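Local coordinates for methyltransferase (Streptomyces regensis, PDB 5N5D), which binds S-adenosylmethionine and, as an O-methyltransferase of tomaymycin biosynthesis, probably transfers its methyl group to a hydroxyl of a pathway intermediate, at residues A[103-106]-A[107-110]; A[190-193]-A[194-197]. All blocks are in the same frame, centred on the assembly; numbering follows the deposited sequence.

Contact 1 (A[103-106]-A[107-110]); sequences ASRL and AEAG
R105 and E108 form a salt bridge between side chains three residues apart, on the last turn of helix 96-108 at the surface of the methyltransferase domain. The two chains run side by side and point the same way. R105 offers its guanidinium side-on, with one nitrogen for each carboxylate oxygen: NE of R105 lies 2.8 Å from OE1 of E108, and NH2 of R105 lies 2.9 Å from OE2 of E108. Both bonds are nearly straight, and both oxygens lie close to the guanidinium plane. They are nevertheless met from above the carboxylate plane, because the two flat groups are turned 37° apart. Bends at chi2 and chi3 (-66° and 82°) fold the arginine back along the helix, whereas the glutamate is extended beyond CG. OE2 of E108 also forms a salt bridge with K30, so two cationic side chains share this carboxylate and tie the turn to helix 26-31. Helix 96-108 is the crossover of the beta-alpha-beta unit formed with strands 88-93 and 115-119, part of the Rossmann-like fold. On its inner side the buried L106 packs against V115 and Q117 of the second strand and I77 of helix 74-80. Backbone bonds from A107 N, E108 N and A109 N continue the helical pattern, the last reaching R105 O at 2.8 Å. G110 then adopts a positive phi in a Schellman motif, its N 3.0 Å from A107 O, and leads the chain toward strand 115-119.

Contact 2 (A[190-193]-A[194-197]); sequences VRRF and HEML
H194 bonds twice to V190 O one turn back in helix 185-198, a helix of the Rossmann-like fold that packs on helix 149-158 and strand 217-224. From CB, 3.8 Å from V190 O, the imidazole turns back along the helix with CG beside its own backbone N (chi1 -78°). ND1 donates to V190 O at 2.9 Å, with the oxygen close to the ring plane, while the backbone N of H194 reaches the same oxygen from the opposite face of the carbonyl plane. CE1 lies 3.7 Å from CG1 of V190, and NE2 is hydrogen-bonded to S207. The F193 ring presents its edge to the imidazole face in an offset edge-to-face pair, with planes at 74°; F17 of the second subunit stacks on H194 as well. CD1 of L197 sits over a face of the F193 ring in a CH-pi contact, 4.0 Å from the ring centroid.

On another side of the helix, E195 lies between two arginines. The R191 pairing is long and purely electrostatic, with a water bridging R191 NE and E195 OE2, while R191 NH1 bonds to V177 O. R192 binds more directly: its NH1 donates at 3.0 Å to OE1 of E195, which receives it on the anti lone pair.

Contact 1 precedes contact 2 along the chain, and the two lie on opposite sides of its centre, with centres about 35 Å apart and nearest atoms about 24 Å apart. Each belongs to a single helix bordering the same seven-stranded mixed sheet. Helix 96-108 serves the edge at strand 115-119, whereas helix 185-198 follows strand 165-169 and packs against strand 217-224 near the other edge. The bound S-adenosylmethionine lies about 9 Å from the R105 side chain and about 12 Å from that of V190. The second subunit touches contact 2 but not contact 1, placing 190-197 at the dimer interface.

Contact 1 (A[103-106]-A[107-110])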
# COMPACT_ATOMS: atom_id res chain seq x y z
N ALA A 103 9.48 0.25 -25.02
CA ALA A 103 10.18 -0.95 -25.46
C ALA A 103 11.68 -0.81 -25.29
O ALA A 103 12.37 -1.75 -24.87
CB ALA A 103 9.83 -1.25 -26.92
N SER A 104 12.22 0.37 -25.61
CA SER A 104 13.65 0.60 -25.45
C SER A 104 14.07 0.54 -23.99
O SER A 104 15.12 -0.01 -23.66
CB SER A 104 14.03 1.94 -26.07
OG SER A 104 13.80 1.95 -27.47
N ARG A 105 13.25 1.11 -23.10
CA ARG A 105 13.55 1.06 -21.67
C ARG A 105 13.49 -0.36 -21.14
O ARG A 105 14.34 -0.77 -20.34
CB ARG A 105 12.57 1.94 -20.89
CG ARG A 105 12.45 3.38 -21.34
CD ARG A 105 13.73 4.17 -21.10
NE ARG A 105 14.73 3.98 -22.14
CZ ARG A 105 14.69 4.57 -23.33
NH1 ARG A 105 13.69 5.38 -23.65
NH2 ARG A 105 15.66 4.34 -24.22
N LEU A 106 12.48 -1.13 -21.55
CA LEU A 106 12.35 -2.49 -21.05
C LEU A 106 13.52 -3.36 -21.50
O LEU A 106 13.97 -4.24 -20.76
CB LEU A 106 11.02 -3.08 -21.51
CG LEU A 106 9.81 -2.38 -20.87
CD1 LEU A 106 8.56 -2.68 -21.68
CD2 LEU A 106 9.64 -2.79 -19.42
N ALA A 107 14.03 -3.12 -22.71
CA ALA A 107 15.23 -3.83 -23.17
C ALA A 107 16.44 -3.44 -22.32
O ALA A 107 17.19 -4.31 -21.87
CB ALA A 107 15.47 -3.52 -24.64
N GLU A 108 16.63 -2.14 -22.10
CA GLU A 108 17.72 -1.67 -21.24
C GLU A 108 17.61 -2.28 -19.85
O GLU A 108 18.63 -2.60 -19.22
CB GLU A 108 17.71 -0.15 -21.15
CG GLU A 108 18.05 0.58 -22.45
CD GLU A 108 17.62 2.05 -22.45
OE1 GLU A 108 16.98 2.49 -21.47
OE2 GLU A 108 17.94 2.76 -23.43
N ALA A 109 16.39 -2.45 -19.36
CA ALA A 109 16.15 -2.97 -18.02
C ALA A 109 16.40 -4.46 -17.90
O ALA A 109 16.44 -4.97 -16.78
CB ALA A 109 14.72 -2.66 -17.60
N GLY A 110 16.56 -5.17 -19.02
CA GLY A 110 16.77 -6.60 -18.99
C GLY A 110 15.53 -7.43 -18.80
O GLY A 110 15.63 -8.58 -18.35

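Contact 2 (A[190-193]-A[194-197])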
# COMPACT_ATOMS: atom_id res chain seq x y z
N VAL A 190 -14.56 7.43 -12.01
CA VAL A 190 -14.00 7.01 -10.73
C VAL A 190 -15.12 6.80 -9.72
O VAL A 190 -15.09 5.84 -8.94
CB VAL A 190 -12.96 8.04 -10.23
CG1 VAL A 190 -12.49 7.70 -8.81
CG2 VAL A 190 -11.77 8.07 -11.18
N ARG A 191 -16.13 7.67 -9.72
CA ARG A 191 -17.26 7.49 -8.82
C ARG A 191 -18.00 6.19 -9.14
O ARG A 191 -18.32 5.41 -8.24
CB ARG A 191 -18.20 8.69 -8.92
CG ARG A 191 -17.64 9.96 -8.29
CD ARG A 191 -18.59 11.14 -8.46
NE ARG A 191 -19.95 10.84 -8.01
CZ ARG A 191 -20.37 10.96 -6.75
NH1 ARG A 191 -19.55 11.35 -5.79
NH2 ARG A 191 -21.62 10.67 -6.45
N ARG A 192 -18.29 5.96 -10.42
CA ARG A 192 -18.95 4.73 -10.83
C ARG A 192 -18.17 3.51 -10.36
O ARG A 192 -18.76 2.52 -9.91
CB ARG A 192 -19.12 4.72 -12.35
CG ARG A 192 -19.75 3.48 -12.97
CD ARG A 192 -21.25 3.59 -13.07
NE ARG A 192 -21.87 3.50 -11.75
CZ ARG A 192 -22.27 2.37 -11.18
NH1 ARG A 192 -22.82 2.41 -9.97
NH2 ARG A 192 -22.12 1.20 -11.79
N PHE A 193 -16.85 3.56 -10.47
CA PHE A 193 -16.00 2.45 -10.07
C PHE A 193 -16.12 2.17 -8.57
O PHE A 193 -16.26 1.02 -8.15
CB PHE A 193 -14.56 2.77 -10.48
CG PHE A 193 -13.50 1.97 -9.77
CD1 PHE A 193 -13.48 0.59 -9.85
CD2 PHE A 193 -12.50 2.61 -9.07
CE1 PHE A 193 -12.48 -0.14 -9.21
CE2 PHE A 193 -11.50 1.90 -8.43
CZ PHE A 193 -11.50 0.52 -8.50
N HIS A 194 -16.08 3.23 -7.76
CA HIS A 194 -16.21 3.04 -6.31
C HIS A 194 -17.60 2.55 -5.96
O HIS A 194 -17.76 1.73 -5.04
CB HIS A 194 -15.88 4.34 -5.58
CG HIS A 194 -14.41 4.58 -5.47
ND1 HIS A 194 -13.65 5.01 -6.54
CD2 HIS A 194 -13.55 4.41 -4.44
CE1 HIS A 194 -12.39 5.11 -6.16
NE2 HIS A 194 -12.30 4.76 -4.89
N GLU A 195 -18.62 3.02 -6.68
CA GLU A 195 -19.97 2.51 -6.48
C GLU A 195 -20.07 1.03 -6.83
O GLU A 195 -20.77 0.27 -6.14
CB GLU A 195 -20.95 3.33 -7.32
CG GLU A 195 -21.15 4.74 -6.80
CD GLU A 195 -21.86 5.63 -7.80
OE1 GLU A 195 -22.41 5.11 -8.80
OE2 GLU A 195 -21.86 6.85 -7.58
N MET A 196 -19.40 0.59 -7.90
CA MET A 196 -19.37 -0.83 -8.23
C MET A 196 -18.75 -1.64 -7.11
O MET A 196 -19.25 -2.71 -6.75
CB MET A 196 -18.60 -1.06 -9.54
CG MET A 196 -19.26 -0.49 -10.77
SD MET A 196 -18.14 -0.41 -12.19
CE MET A 196 -18.00 -2.14 -12.63
N LEU A 197 -17.65 -1.15 -6.54
CA LEU A 197 -17.03 -1.83 -5.41
C LEU A 197 -17.99 -1.93 -4.23
O LEU A 197 -18.10 -2.99 -3.60
CB LEU A 197 -15.74 -1.12 -5.00
CG LEU A 197 -14.54 -1.35 -5.92
CD1 LEU A 197 -13.44 -0.34 -5.60
CD2 LEU A 197 -14.04 -2.79 -5.79
O HOH W 1 -21.96 9.14 -9.26
O HOH W 2 -22.67 6.34 -11.24